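Local coordinates for protein catalase (Bacillus pumilus, PDB 4QOL) that decomposes hydrogen peroxide to water and oxygen as a tetrameric heme catalase and also shows peroxidase-like reactivity toward phenolic substrates, at residues A[18-23]-A[36-41]; A[212-217]-A[263-268]; A[367-372]-A[381-386]; A[455-460]-A[478-483]. One frame throughout, in Å; residues are numbered along the deposited sequence. Where two conformers were deposited one is given.

Interaction 1: A[18-23]-A[36-41]; sequences GDNQNS and DYHLIE
Asn20 OD1 is gripped twice: His38 NE2 donates to it at 2.7 Å, and the amine of Lys42, one turn further along the same helix, is its second donor. The histidine bond is fairly straight, 163° at the hydrogen, and OD1 lies at the edge of the imidazole, close to its plane. The amide meets that edge twisted, its plane 44° from the ring. His38 reaches across because CG stands anti to the backbone N (chi1 177°), which carries the imidazole off the first turn of the helix toward the loop; His38 CD2 rests 3.8 Å from Asp19 O. An alanine here removes the ring donor, and the loop is likely to lose its one hydrogen bond to segment 36-41. Asp36 is the N-cap of helix 37-46: its OD1 accepts from Leu39 N at 3.1 Å, from above the carboxylate plane, and also pairs with Arg413 of the second subunit. Its OD2 takes Arg24 N and comes 3.5 Å from Ser23 CA. The loop has its own brace: Asp19 OD1 receives Gln21 N at 2.8 Å, an Asx turn, and Asn22 N, an Asx motif, both from one face of the carboxylate. Both methyls of Leu39 touch Ser23 OG, with Leu39 CD1 at 3.8 Å, while that hydroxyl bonds to Asp139 of the second subunit.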
loop_
_atom_site.group_PDB
_atom_site.type_symbol
_atom_site.label_atom_id
_atom_site.label_comp_id
_atom_site.label_asym_id
_atom_site.label_seq_id
_atom_site.Cartn_x
_atom_site.Cartn_y
_atom_site.Cartn_z
ATOM N N GLY A 18 13.015 5.392 28.927
ATOM C CA GLY A 18 13.093 5.277 30.380
ATOM C C GLY A 18 12.508 4.010 31.008
ATOM O O GLY A 18 12.988 3.532 32.061
ATOM N N ASP A 19 11.468 3.463 30.380
ATOM C CA ASP A 19 10.770 2.270 30.894
ATOM C C ASP A 19 10.181 1.486 29.714
ATOM O O ASP A 19 9.266 1.958 29.055
ATOM C CB ASP A 19 9.650 2.756 31.811
ATOM C CG ASP A 19 8.930 1.626 32.598
ATOM O OD1 ASP A 19 8.995 0.448 32.267
ATOM O OD2 ASP A 19 8.317 1.974 33.627
ATOM N N ASN A 20 10.722 0.288 29.493
ATOM C CA ASN A 20 10.238 -0.571 28.470
ATOM C C ASN A 20 9.295 -1.647 28.991
ATOM O O ASN A 20 9.060 -2.610 28.255
ATOM C CB ASN A 20 11.421 -1.180 27.715
ATOM C CG ASN A 20 11.014 -1.869 26.389
ATOM O OD1 ASN A 20 10.225 -1.332 25.610
ATOM N ND2 ASN A 20 11.556 -3.037 26.160
ATOM N N GLN A 21 8.837 -1.492 30.245
ATOM C CA GLN A 21 7.962 -2.478 30.904
ATOM C C GLN A 21 6.543 -2.030 31.094
ATOM O O GLN A 21 5.604 -2.844 30.985
ATOM C CB GLN A 21 8.523 -2.883 32.286
ATOM C CG GLN A 21 10.027 -3.127 32.328
ATOM C CD GLN A 21 10.555 -3.960 31.162
ATOM O OE1 GLN A 21 9.959 -5.003 30.793
ATOM N NE2 GLN A 21 11.694 -3.547 30.605
ATOM N N ASN A 22 6.346 -0.750 31.463
ATOM C CA ASN A 22 5.012 -0.277 31.870
ATOM C C ASN A 22 4.529 0.784 30.912
ATOM O O ASN A 22 5.262 1.761 30.621
ATOM C CB ASN A 22 5.040 0.303 33.298
ATOM C CG ASN A 22 5.622 -0.672 34.305
ATOM O OD1 ASN A 22 5.033 -1.750 34.529
ATOM N ND2 ASN A 22 6.837 -0.400 34.759
ATOM N N SER A 23 3.299 0.634 30.463
ATOM C CA SER A 23 2.531 1.658 29.841
ATOM C C SER A 23 2.276 2.806 30.809
ATOM O O SER A 23 2.360 2.669 32.019
ATOM C CB SER A 23 1.150 1.128 29.403
ATOM O OG SER A 23 1.261 0.091 28.463
ATOM N N ASP A 36 1.741 8.340 25.188
ATOM C CA ASP A 36 2.759 7.322 25.462
ATOM C C ASP A 36 3.360 7.001 24.119
ATOM O O ASP A 36 2.969 6.017 23.461
ATOM C CB ASP A 36 2.120 6.068 26.083
ATOM C CG ASP A 36 3.163 5.043 26.566
ATOM O OD1 ASP A 36 4.334 5.148 26.157
ATOM O OD2 ASP A 36 2.796 4.206 27.423
ATOM N N TYR A 37 4.245 7.864 23.660
ATOM C CA TYR A 37 4.765 7.722 22.316
ATOM C C TYR A 37 5.483 6.376 22.135
ATOM O O TYR A 37 5.387 5.751 21.080
ATOM C CB TYR A 37 5.749 8.869 21.999
ATOM C CG TYR A 37 6.405 8.721 20.628
ATOM C CD1 TYR A 37 5.735 9.163 19.483
ATOM C CD2 TYR A 37 7.680 8.117 20.459
ATOM C CE1 TYR A 37 6.319 9.059 18.232
ATOM C CE2 TYR A 37 8.236 7.985 19.201
ATOM C CZ TYR A 37 7.565 8.471 18.080
ATOM O OH TYR A 37 8.097 8.298 16.826
ATOM N N HIS A 38 6.265 5.969 23.133
ATOM C CA HIS A 38 6.961 4.704 23.030
ATOM C C HIS A 38 6.011 3.520 22.815
ATOM O O HIS A 38 6.251 2.668 21.955
ATOM C CB HIS A 38 7.838 4.453 24.274
ATOM C CG HIS A 38 8.549 3.114 24.286
ATOM N ND1 HIS A 38 9.219 2.599 23.198
ATOM C CD2 HIS A 38 8.753 2.225 25.277
ATOM C CE1 HIS A 38 9.785 1.445 23.514
ATOM N NE2 HIS A 38 9.465 1.163 24.747
ATOM N N LEU A 39 4.955 3.448 23.597
ATOM C CA LEU A 39 3.955 2.374 23.467
ATOM C C LEU A 39 3.370 2.388 22.038
ATOM O O LEU A 39 3.336 1.352 21.361
ATOM C CB LEU A 39 2.790 2.496 24.465
ATOM C CG LEU A 39 1.610 1.533 24.366
ATOM C CD1 LEU A 39 2.051 0.111 24.772
ATOM C CD2 LEU A 39 0.388 1.915 25.240
ATOM N N ILE A 40 2.915 3.563 21.607
ATOM C CA ILE A 40 2.207 3.631 20.360
ATOM C C ILE A 40 3.194 3.357 19.205
ATOM O O ILE A 40 2.874 2.604 18.245
ATOM C CB ILE A 40 1.459 4.955 20.185
ATOM C CG1 ILE A 40 0.408 5.147 21.262
ATOM C CG2 ILE A 40 0.822 5.028 18.808
ATOM C CD1 ILE A 40 -0.587 4.021 21.334
ATOM N N GLU A 41 4.433 3.876 19.273
ATOM C CA GLU A 41 5.363 3.667 18.151
ATOM C C GLU A 41 5.700 2.170 18.031
ATOM O O GLU A 41 5.811 1.621 16.931
ATOM C CB GLU A 41 6.652 4.480 18.371
ATOM C CG GLU A 41 7.710 4.390 17.239
ATOM C CD GLU A 41 9.068 5.020 17.623
ATOM O OE1 GLU A 41 9.838 4.353 18.303
ATOM O OE2 GLU A 41 9.396 6.036 17.045
#

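Interaction 2: A[212-217]-A[263-268]; sequences KYVKYH and VQLMPL
Val263 opens the run along strand 258-267, which pairs antiparallel with strand 211-220 in the beta-barrel of the catalase fold: its CB packs 3.7 Å from Val214 CG2, and its CG1 lies beside Tyr216 CD1. Gln264 and Lys215 exchange two backbone bonds, Gln264 N reaching Lys215 O at 2.9 Å. Gln264 OE1 also accepts from His217 NE2 at 2.8 Å, the donor standing 43° out of the amide plane, while its NE2 bonds to Trp285 O and Tyr290 O. Leu265 turns to the same face as Val263, and its CD2 meets Val214 CG2 at 3.8 Å. Met266 repeats the paired backbone bonds with Tyr213, and its SD makes an oblique Met-aromatic contact, 5.5 Å from the Tyr213 ring centroid. Leu268 lays CD2 over one face of that ring, and a water joins Tyr213 OH to Leu268 O. The face of Tyr213, Lys215, Gln264 and Met266 thus mixes polar and apolar groups, whereas Val214, Val263 and Leu265 pack against Trp204, which also bonds the Tyr216 hydroxyl.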
loop_
_atom_site.group_PDB
_atom_site.type_symbol
_atom_site.label_atom_id
_atom_site.label_comp_id
_atom_site.label_asym_id
_atom_site.label_seq_id
_atom_site.Cartn_x
_atom_site.Cartn_y
_atom_site.Cartn_z
ATOM N N LYS A 212 22.928 -19.630 -30.071
ATOM C CA LYS A 212 22.601 -21.035 -29.850
ATOM C C LYS A 212 21.489 -21.058 -28.802
ATOM O O LYS A 212 21.382 -20.163 -27.960
ATOM C CB LYS A 212 23.759 -21.825 -29.256
ATOM C CG LYS A 212 25.025 -21.784 -30.061
ATOM C CD LYS A 212 25.251 -23.088 -30.735
ATOM C CE LYS A 212 26.561 -23.026 -31.491
ATOM N NZ LYS A 212 26.409 -23.844 -32.711
ATOM N N TYR A 213 20.634 -22.049 -28.919
ATOM C CA TYR A 213 19.731 -22.392 -27.823
ATOM C C TYR A 213 20.489 -23.122 -26.710
ATOM O O TYR A 213 21.374 -23.915 -26.949
ATOM C CB TYR A 213 18.613 -23.289 -28.289
ATOM C CG TYR A 213 17.524 -22.689 -29.165
ATOM C CD1 TYR A 213 16.935 -21.450 -28.888
ATOM C CD2 TYR A 213 17.064 -23.389 -30.258
ATOM C CE1 TYR A 213 15.927 -20.950 -29.678
ATOM C CE2 TYR A 213 16.020 -22.918 -31.016
ATOM C CZ TYR A 213 15.465 -21.704 -30.718
ATOM O OH TYR A 213 14.418 -21.255 -31.453
ATOM N N VAL A 214 20.082 -22.825 -25.428
ATOM C CA VAL A 214 20.722 -23.406 -24.288
ATOM C C VAL A 214 19.691 -23.867 -23.265
ATOM O O VAL A 214 18.657 -23.238 -23.111
ATOM C CB VAL A 214 21.765 -22.434 -23.660
ATOM C CG1 VAL A 214 21.084 -21.217 -23.078
ATOM C CG2 VAL A 214 22.655 -23.133 -22.634
ATOM N N LYS A 215 20.021 -24.956 -22.588
ATOM C CA LYS A 215 19.358 -25.428 -21.387
ATOM C C LYS A 215 20.385 -25.568 -20.277
ATOM O O LYS A 215 21.521 -26.020 -20.470
ATOM C CB LYS A 215 18.620 -26.757 -21.679
ATOM C CG LYS A 215 17.293 -26.527 -22.348
ATOM C CD LYS A 215 16.428 -27.776 -22.385
ATOM C CE LYS A 215 15.148 -27.511 -23.132
ATOM N NZ LYS A 215 14.130 -26.744 -22.431
ATOM N N TYR A 216 19.963 -25.170 -19.080
ATOM C CA TYR A 216 20.791 -25.239 -17.873
ATOM C C TYR A 216 20.378 -26.403 -16.954
ATOM O O TYR A 216 19.154 -26.686 -16.752
ATOM C CB TYR A 216 20.606 -23.978 -17.070
ATOM C CG TYR A 216 21.106 -22.682 -17.686
ATOM C CD1 TYR A 216 22.429 -22.302 -17.584
ATOM C CD2 TYR A 216 20.204 -21.770 -18.255
ATOM C CE1 TYR A 216 22.878 -21.100 -18.099
ATOM C CE2 TYR A 216 20.638 -20.541 -18.725
ATOM C CZ TYR A 216 21.971 -20.218 -18.654
ATOM O OH TYR A 216 22.364 -18.989 -19.073
ATOM N N HIS A 217 21.374 -27.000 -16.311
ATOM C CA HIS A 217 21.139 -28.101 -15.385
ATOM C C HIS A 217 22.073 -27.980 -14.190
ATOM O O HIS A 217 23.281 -27.710 -14.386
ATOM C CB HIS A 217 21.437 -29.423 -16.098
ATOM C CG HIS A 217 20.577 -29.654 -17.289
ATOM N ND1 HIS A 217 19.318 -30.219 -17.198
ATOM C CD2 HIS A 217 20.794 -29.424 -18.595
ATOM C CE1 HIS A 217 18.795 -30.315 -18.409
ATOM N NE2 HIS A 217 19.676 -29.846 -19.274
ATOM N N VAL A 263 25.411 -27.237 -19.177
ATOM C CA VAL A 263 24.491 -26.801 -20.213
ATOM C C VAL A 263 24.384 -27.798 -21.342
ATOM O O VAL A 263 25.289 -28.584 -21.592
ATOM C CB VAL A 263 24.846 -25.416 -20.794
ATOM C CG1 VAL A 263 24.700 -24.371 -19.693
ATOM C CG2 VAL A 263 26.238 -25.387 -21.390
ATOM N N GLN A 264 23.253 -27.737 -22.045
ATOM C CA GLN A 264 23.130 -28.316 -23.385
ATOM C C GLN A 264 22.974 -27.200 -24.392
ATOM O O GLN A 264 22.323 -26.182 -24.113
ATOM C CB GLN A 264 21.855 -29.197 -23.456
ATOM C CG GLN A 264 21.794 -30.386 -22.539
ATOM C CD GLN A 264 20.410 -31.029 -22.540
ATOM O OE1 GLN A 264 19.474 -30.512 -21.936
ATOM N NE2 GLN A 264 20.278 -32.163 -23.228
ATOM N N LEU A 265 23.587 -27.390 -25.560
ATOM C CA LEU A 265 23.570 -26.377 -26.607
ATOM C C LEU A 265 22.977 -26.987 -27.883
ATOM O O LEU A 265 23.337 -28.108 -28.266
ATOM C CB LEU A 265 24.978 -25.807 -26.871
ATOM C CG LEU A 265 25.536 -24.948 -25.722
ATOM C CD1 LEU A 265 27.041 -24.822 -25.815
ATOM C CD2 LEU A 265 24.879 -23.567 -25.720
ATOM N N MET A 266 22.058 -26.266 -28.514
ATOM C CA MET A 266 21.388 -26.696 -29.751
ATOM C C MET A 266 21.436 -25.582 -30.780
ATOM O O MET A 266 21.128 -24.430 -30.476
ATOM C CB MET A 266 19.942 -27.102 -29.424
ATOM C CG MET A 266 19.070 -27.357 -30.622
ATOM S SD MET A 266 17.322 -27.604 -30.155
ATOM C CE MET A 266 17.309 -29.156 -29.311
ATOM N N PRO A 267 21.839 -25.901 -32.026
ATOM C CA PRO A 267 21.651 -24.915 -33.093
ATOM C C PRO A 267 20.218 -24.487 -33.295
ATOM O O PRO A 267 19.341 -25.306 -33.240
ATOM C CB PRO A 267 22.114 -25.654 -34.362
ATOM C CG PRO A 267 22.821 -26.869 -33.912
ATOM C CD PRO A 267 22.431 -27.163 -32.483
ATOM N N LEU A 268 19.985 -23.206 -33.582
ATOM C CA LEU A 268 18.619 -22.758 -33.878
ATOM C C LEU A 268 18.028 -23.591 -34.982
ATOM O O LEU A 268 16.832 -23.891 -34.963
ATOM C CB LEU A 268 18.585 -21.305 -34.295
ATOM C CG LEU A 268 19.025 -20.273 -33.279
ATOM C CD1 LEU A 268 18.836 -18.882 -33.886
ATOM C CD2 LEU A 268 18.242 -20.413 -32.001
HETATM O O HOH W 1 14.959 -21.993 -34.343
#

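Interaction 3: A[367-372]-A[381-386]; sequences NQQDGF and HINYEP
The one direct hydrogen bond between these loops joins two side-chain amides: Asn383 ND2 donates to Gln369 OE1 at 2.9 Å, with 156° at the hydrogen. The acceptor lies nearly in the amide plane of Asn383, but the donor stands 42° above that of Gln369. Gln369 reaches over with an extended chain whose CG sits between its backbone N and carbonyl carbon (chi1 68°). Its NE2 end is taken by Glu49 of the third subunit. Water-mediated contact is slighter: Asn367 ND2 donates to a water at 2.7 Å, and that water makes a weak bond to Ile382 O. Van der Waals packing does the rest. The Asn367 amide lies against the backbone of Asn383 and Tyr384, with Asn367 CB 3.3 Å from Asn383 O and Asn367 ND2 3.3 Å from Asn383 CA, while Asn367 OD1 touches Glu385 CB at 3.7 Å. This packing buries Tyr384 N, which finds no hydrogen-bond partner. Both segments belong to the long irregular connection between helix 331-348 and strand 411-412, the wrapping region of the catalase fold, and they are held by other subunits as well as by each other. Glu385 OE2 accepts from Asn20 and Gln21 of the third subunit, just ahead of strand 25-26 there, and Asn383 O from His148 on helix 143-150 of the fourth.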
loop_
_atom_site.group_PDB
_atom_site.type_symbol
_atom_site.label_atom_id
_atom_site.label_comp_id
_atom_site.label_asym_id
_atom_site.label_seq_id
_atom_site.Cartn_x
_atom_site.Cartn_y
_atom_site.Cartn_z
ATOM N N ASN A 367 17.424 7.685 -15.012
ATOM C CA ASN A 367 16.592 8.855 -14.758
ATOM C C ASN A 367 15.291 8.558 -14.012
ATOM O O ASN A 367 14.404 9.419 -14.014
ATOM C CB ASN A 367 16.338 9.557 -16.075
ATOM C CG ASN A 367 17.656 10.130 -16.645
ATOM O OD1 ASN A 367 18.087 9.857 -17.825
ATOM N ND2 ASN A 367 18.336 10.882 -15.824
ATOM N N GLN A 368 15.196 7.359 -13.469
ATOM C CA GLN A 368 14.024 7.031 -12.637
ATOM C C GLN A 368 14.092 7.868 -11.390
ATOM O O GLN A 368 15.170 8.313 -10.962
ATOM C CB GLN A 368 14.026 5.546 -12.316
ATOM C CG GLN A 368 13.947 4.678 -13.601
ATOM C CD GLN A 368 13.868 3.201 -13.300
ATOM O OE1 GLN A 368 13.449 2.810 -12.181
ATOM N NE2 GLN A 368 14.361 2.382 -14.239
ATOM N N GLN A 369 12.955 8.052 -10.754
ATOM C CA GLN A 369 12.926 8.837 -9.556
ATOM C C GLN A 369 11.746 8.473 -8.663
ATOM O O GLN A 369 10.751 7.971 -9.106
ATOM C CB GLN A 369 12.874 10.337 -9.825
ATOM C CG GLN A 369 11.579 10.737 -10.442
ATOM C CD GLN A 369 11.546 12.204 -10.767
ATOM O OE1 GLN A 369 12.582 12.904 -10.695
ATOM N NE2 GLN A 369 10.368 12.698 -11.008
ATOM N N ASP A 370 11.907 8.833 -7.397
ATOM C CA ASP A 370 10.806 8.935 -6.437
ATOM C C ASP A 370 10.204 7.534 -6.133
ATOM O O ASP A 370 10.925 6.504 -6.135
ATOM C CB ASP A 370 9.672 9.882 -6.944
ATOM C CG ASP A 370 10.138 11.333 -7.198
ATOM O OD1 ASP A 370 11.311 11.615 -6.909
ATOM O OD2 ASP A 370 9.294 12.157 -7.665
ATOM N N GLY A 371 8.923 7.505 -5.764
ATOM C CA GLY A 371 8.352 6.231 -5.340
ATOM C C GLY A 371 8.398 6.063 -3.832
ATOM O O GLY A 371 9.251 6.622 -3.160
ATOM N N PHE A 372 7.492 5.235 -3.305
ATOM C CA PHE A 372 7.478 4.951 -1.843
ATOM C C PHE A 372 8.850 4.589 -1.332
ATOM O O PHE A 372 9.615 3.843 -1.966
ATOM C CB PHE A 372 6.507 3.856 -1.431
ATOM C CG PHE A 372 5.109 4.325 -1.222
ATOM C CD1 PHE A 372 4.746 5.134 -0.149
ATOM C CD2 PHE A 372 4.113 3.905 -2.083
ATOM C CE1 PHE A 372 3.423 5.511 -0.002
ATOM C CE2 PHE A 372 2.820 4.301 -1.917
ATOM C CZ PHE A 372 2.494 5.125 -0.915
ATOM N N HIS A 381 19.779 17.976 -11.117
ATOM C CA HIS A 381 18.646 18.608 -11.762
ATOM C C HIS A 381 18.123 17.850 -13.019
ATOM O O HIS A 381 17.060 18.242 -13.577
ATOM C CB HIS A 381 19.053 20.032 -12.228
ATOM C CG HIS A 381 19.249 21.013 -11.126
ATOM N ND1 HIS A 381 18.291 21.941 -10.792
ATOM C CD2 HIS A 381 20.295 21.228 -10.290
ATOM C CE1 HIS A 381 18.745 22.703 -9.804
ATOM N NE2 HIS A 381 19.974 22.305 -9.502
ATOM N N ILE A 382 18.875 16.871 -13.463
ATOM C CA ILE A 382 18.691 16.269 -14.801
ATOM C C ILE A 382 18.216 14.830 -14.589
ATOM O O ILE A 382 18.958 13.940 -14.139
ATOM C CB ILE A 382 19.993 16.318 -15.657
ATOM C CG1 ILE A 382 20.591 17.715 -15.670
ATOM C CG2 ILE A 382 19.749 15.849 -17.090
ATOM C CD1 ILE A 382 19.648 18.771 -16.134
ATOM N N ASN A 383 16.951 14.636 -14.937
ATOM C CA ASN A 383 16.305 13.343 -14.831
ATOM C C ASN A 383 15.590 12.946 -16.100
ATOM O O ASN A 383 14.540 12.338 -16.094
ATOM C CB ASN A 383 15.315 13.428 -13.635
ATOM C CG ASN A 383 14.258 14.478 -13.834
ATOM O OD1 ASN A 383 14.265 15.191 -14.766
ATOM N ND2 ASN A 383 13.317 14.579 -12.887
ATOM N N TYR A 384 16.163 13.402 -17.212
ATOM C CA TYR A 384 15.555 13.246 -18.543
ATOM C C TYR A 384 16.717 13.067 -19.540
ATOM O O TYR A 384 17.808 13.591 -19.340
ATOM C CB TYR A 384 14.628 14.428 -18.925
ATOM C CG TYR A 384 15.407 15.734 -19.105
ATOM C CD1 TYR A 384 16.015 16.017 -20.300
ATOM C CD2 TYR A 384 15.569 16.604 -18.032
ATOM C CE1 TYR A 384 16.760 17.176 -20.410
ATOM C CE2 TYR A 384 16.297 17.765 -18.125
ATOM C CZ TYR A 384 16.927 18.027 -19.349
ATOM O OH TYR A 384 17.699 19.175 -19.470
ATOM N N GLU A 385 16.479 12.275 -20.558
ATOM C CA GLU A 385 17.429 12.029 -21.652
ATOM C C GLU A 385 16.570 11.907 -22.886
ATOM O O GLU A 385 15.573 11.213 -22.873
ATOM C CB GLU A 385 18.173 10.701 -21.398
ATOM C CG GLU A 385 19.409 10.387 -22.246
ATOM C CD GLU A 385 19.124 9.895 -23.639
ATOM O OE1 GLU A 385 19.948 10.257 -24.566
ATOM O OE2 GLU A 385 18.148 9.152 -23.863
ATOM N N PRO A 386 17.005 12.484 -24.006
ATOM C CA PRO A 386 18.310 13.196 -24.221
ATOM C C PRO A 386 18.439 14.535 -23.484
ATOM O O PRO A 386 17.432 15.184 -23.179
ATOM C CB PRO A 386 18.312 13.411 -25.713
ATOM C CG PRO A 386 16.915 13.515 -26.082
ATOM C CD PRO A 386 16.218 12.447 -25.263
HETATM O O HOH W 2 20.555 12.225 -16.634
#

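Interaction 4: A[455-460]-A[478-483]; sequences TKLLAI and LGVDIR
In the C-terminal helical region, the chain leaving helix 468-478 folds back over helix 453-466, the turn being a Schellman motif in which Gly479 takes positive phi. The contact is almost wholly apolar. Val480 fills its middle: CB meets Ile460 CD1 at 3.7 Å, and CG2 lies 3.8 Å from Lys456 CD. With Val480 CG1 anti to the backbone N (chi1 179°), CG1 is turned to Leu457 and CG2 to Lys456, and both also border Ile460 CD1. A serine in its place lacks the two methyls and would probably leave a gap between Ile460 CD1 and the aliphatic part of Lys456. On one flank Leu478 CD1 touches Ile460 CD1 at 4.0 Å and Lys456 CG; on the other Ile482 CG2 meets both Ile460 CG2 and Leu457 CD1, the latter at 4.0 Å. The amine of Lys456 forms a salt bridge with Glu453, and Lys456 NZ also donates at 2.7 Å to a water that in turn donates to Leu478 O.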
loop_
_atom_site.group_PDB
_atom_site.type_symbol
_atom_site.label_atom_id
_atom_site.label_comp_id
_atom_site.label_asym_id
_atom_site.label_seq_id
_atom_site.Cartn_x
_atom_site.Cartn_y
_atom_site.Cartn_z
ATOM N N THR A 455 -13.147 -37.628 -14.634
ATOM C CA THR A 455 -11.799 -37.057 -14.581
ATOM C C THR A 455 -10.726 -38.140 -14.395
ATOM O O THR A 455 -9.688 -38.105 -15.047
ATOM C CB THR A 455 -11.667 -36.016 -13.488
ATOM O OG1 THR A 455 -12.488 -34.903 -13.850
ATOM C CG2 THR A 455 -10.224 -35.582 -13.287
ATOM N N LYS A 456 -11.016 -39.053 -13.517
ATOM C CA LYS A 456 -10.113 -40.180 -13.235
ATOM C C LYS A 456 -9.868 -41.013 -14.495
ATOM O O LYS A 456 -8.727 -41.365 -14.803
ATOM C CB LYS A 456 -10.746 -41.058 -12.157
ATOM C CG LYS A 456 -9.835 -42.145 -11.622
ATOM C CD LYS A 456 -10.651 -43.132 -10.749
ATOM C CE LYS A 456 -11.263 -42.460 -9.567
ATOM N NZ LYS A 456 -11.984 -43.446 -8.733
ATOM N N LEU A 457 -10.930 -41.281 -15.241
ATOM C CA LEU A 457 -10.809 -41.973 -16.560
ATOM C C LEU A 457 -9.932 -41.175 -17.513
ATOM O O LEU A 457 -9.099 -41.729 -18.204
ATOM C CB LEU A 457 -12.189 -42.226 -17.188
ATOM C CG LEU A 457 -12.307 -42.986 -18.478
ATOM C CD1 LEU A 457 -11.618 -44.348 -18.313
ATOM C CD2 LEU A 457 -13.772 -43.154 -18.894
ATOM N N LEU A 458 -10.175 -39.858 -17.606
ATOM C CA LEU A 458 -9.411 -39.053 -18.576
ATOM C C LEU A 458 -7.939 -39.055 -18.176
ATOM O O LEU A 458 -7.085 -39.161 -19.000
ATOM C CB LEU A 458 -10.040 -37.623 -18.636
ATOM C CG LEU A 458 -9.347 -36.691 -19.656
ATOM C CD1 LEU A 458 -9.363 -37.237 -21.110
ATOM C CD2 LEU A 458 -9.996 -35.297 -19.627
ATOM N N ALA A 459 -7.638 -39.022 -16.871
ATOM C CA ALA A 459 -6.243 -39.119 -16.432
ATOM C C ALA A 459 -5.585 -40.418 -16.847
ATOM O O ALA A 459 -4.480 -40.431 -17.430
ATOM C CB ALA A 459 -6.156 -38.973 -14.914
ATOM N N ILE A 460 -6.301 -41.511 -16.616
ATOM C CA ILE A 460 -5.833 -42.823 -17.063
ATOM C C ILE A 460 -5.553 -42.874 -18.558
ATOM O O ILE A 460 -4.532 -43.350 -19.003
ATOM C CB ILE A 460 -6.864 -43.924 -16.674
ATOM C CG1 ILE A 460 -6.844 -44.121 -15.184
ATOM C CG2 ILE A 460 -6.555 -45.227 -17.384
ATOM C CD1 ILE A 460 -8.065 -44.838 -14.699
ATOM N N LEU A 478 -6.342 -48.467 -9.669
ATOM C CA LEU A 478 -7.579 -47.743 -9.353
ATOM C C LEU A 478 -8.912 -48.544 -9.429
ATOM O O LEU A 478 -9.976 -47.990 -9.102
ATOM C CB LEU A 478 -7.666 -46.462 -10.208
ATOM C CG LEU A 478 -6.714 -45.348 -9.823
ATOM C CD1 LEU A 478 -6.636 -44.355 -10.984
ATOM C CD2 LEU A 478 -7.107 -44.658 -8.512
ATOM N N GLY A 479 -8.869 -49.787 -9.947
ATOM C CA GLY A 479 -10.067 -50.580 -10.174
ATOM C C GLY A 479 -10.946 -50.029 -11.299
ATOM O O GLY A 479 -12.148 -50.215 -11.249
ATOM N N VAL A 480 -10.358 -49.338 -12.276
ATOM C CA VAL A 480 -11.119 -48.791 -13.390
ATOM C C VAL A 480 -10.972 -49.637 -14.632
ATOM O O VAL A 480 -9.858 -50.042 -15.058
ATOM C CB VAL A 480 -10.655 -47.361 -13.769
ATOM C CG1 VAL A 480 -11.457 -46.835 -14.945
ATOM C CG2 VAL A 480 -10.872 -46.477 -12.583
ATOM N N ASP A 481 -12.144 -49.941 -15.182
ATOM C CA ASP A 481 -12.242 -50.843 -16.355
ATOM C C ASP A 481 -12.129 -50.017 -17.587
ATOM O O ASP A 481 -13.021 -49.214 -17.867
ATOM C CB ASP A 481 -13.601 -51.560 -16.317
ATOM C CG ASP A 481 -13.840 -52.438 -17.531
ATOM O OD1 ASP A 481 -12.989 -52.530 -18.429
ATOM O OD2 ASP A 481 -14.937 -53.055 -17.562
ATOM N N ILE A 482 -11.049 -50.200 -18.337
ATOM C CA ILE A 482 -10.842 -49.415 -19.546
ATOM C C ILE A 482 -11.073 -50.207 -20.818
ATOM O O ILE A 482 -10.715 -49.721 -21.910
ATOM C CB ILE A 482 -9.437 -48.721 -19.568
ATOM C CG1 ILE A 482 -8.213 -49.636 -19.310
ATOM C CG2 ILE A 482 -9.423 -47.641 -18.509
ATOM C CD1 ILE A 482 -6.873 -49.047 -19.792
ATOM N N ARG A 483 -11.604 -51.424 -20.714
ATOM C CA ARG A 483 -11.939 -52.235 -21.902
ATOM C C ARG A 483 -12.704 -51.496 -23.002
ATOM O O ARG A 483 -12.266 -51.491 -24.163
ATOM C CB ARG A 483 -12.701 -53.493 -21.503
ATOM C CG ARG A 483 -11.837 -54.584 -20.864
ATOM C CD ARG A 483 -12.667 -55.791 -20.559
ATOM N NE ARG A 483 -13.664 -55.488 -19.518
ATOM C CZ ARG A 483 -14.647 -56.294 -19.165
ATOM N NH1 ARG A 483 -14.750 -57.494 -19.710
ATOM N NH2 ARG A 483 -15.508 -55.928 -18.209
HETATM O O HOH W 3 -10.410 -45.419 -7.748
#

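Overall arrangement
Only interaction 2 is built on regular strands, pairing neighbours in the antiparallel sheet, and no other subunit touches it. Interactions 1 and 3 lie in extended parts that reach into the tetramer: the first braces a loop against a helix start, the second joins two loops, and both rely on side-chain amides. Their centres are 41 Å apart within one chain, yet both touch the third subunit, and the two contacts, from different copies, meet across that boundary. Interaction 4, about 24 Å from interaction 2 at the nearest atoms, packs aliphatic side chains near the chain's end, with the exposed Leu457 at its margin, whereas interaction 1 is buried in the assembly, with three other subunits around it.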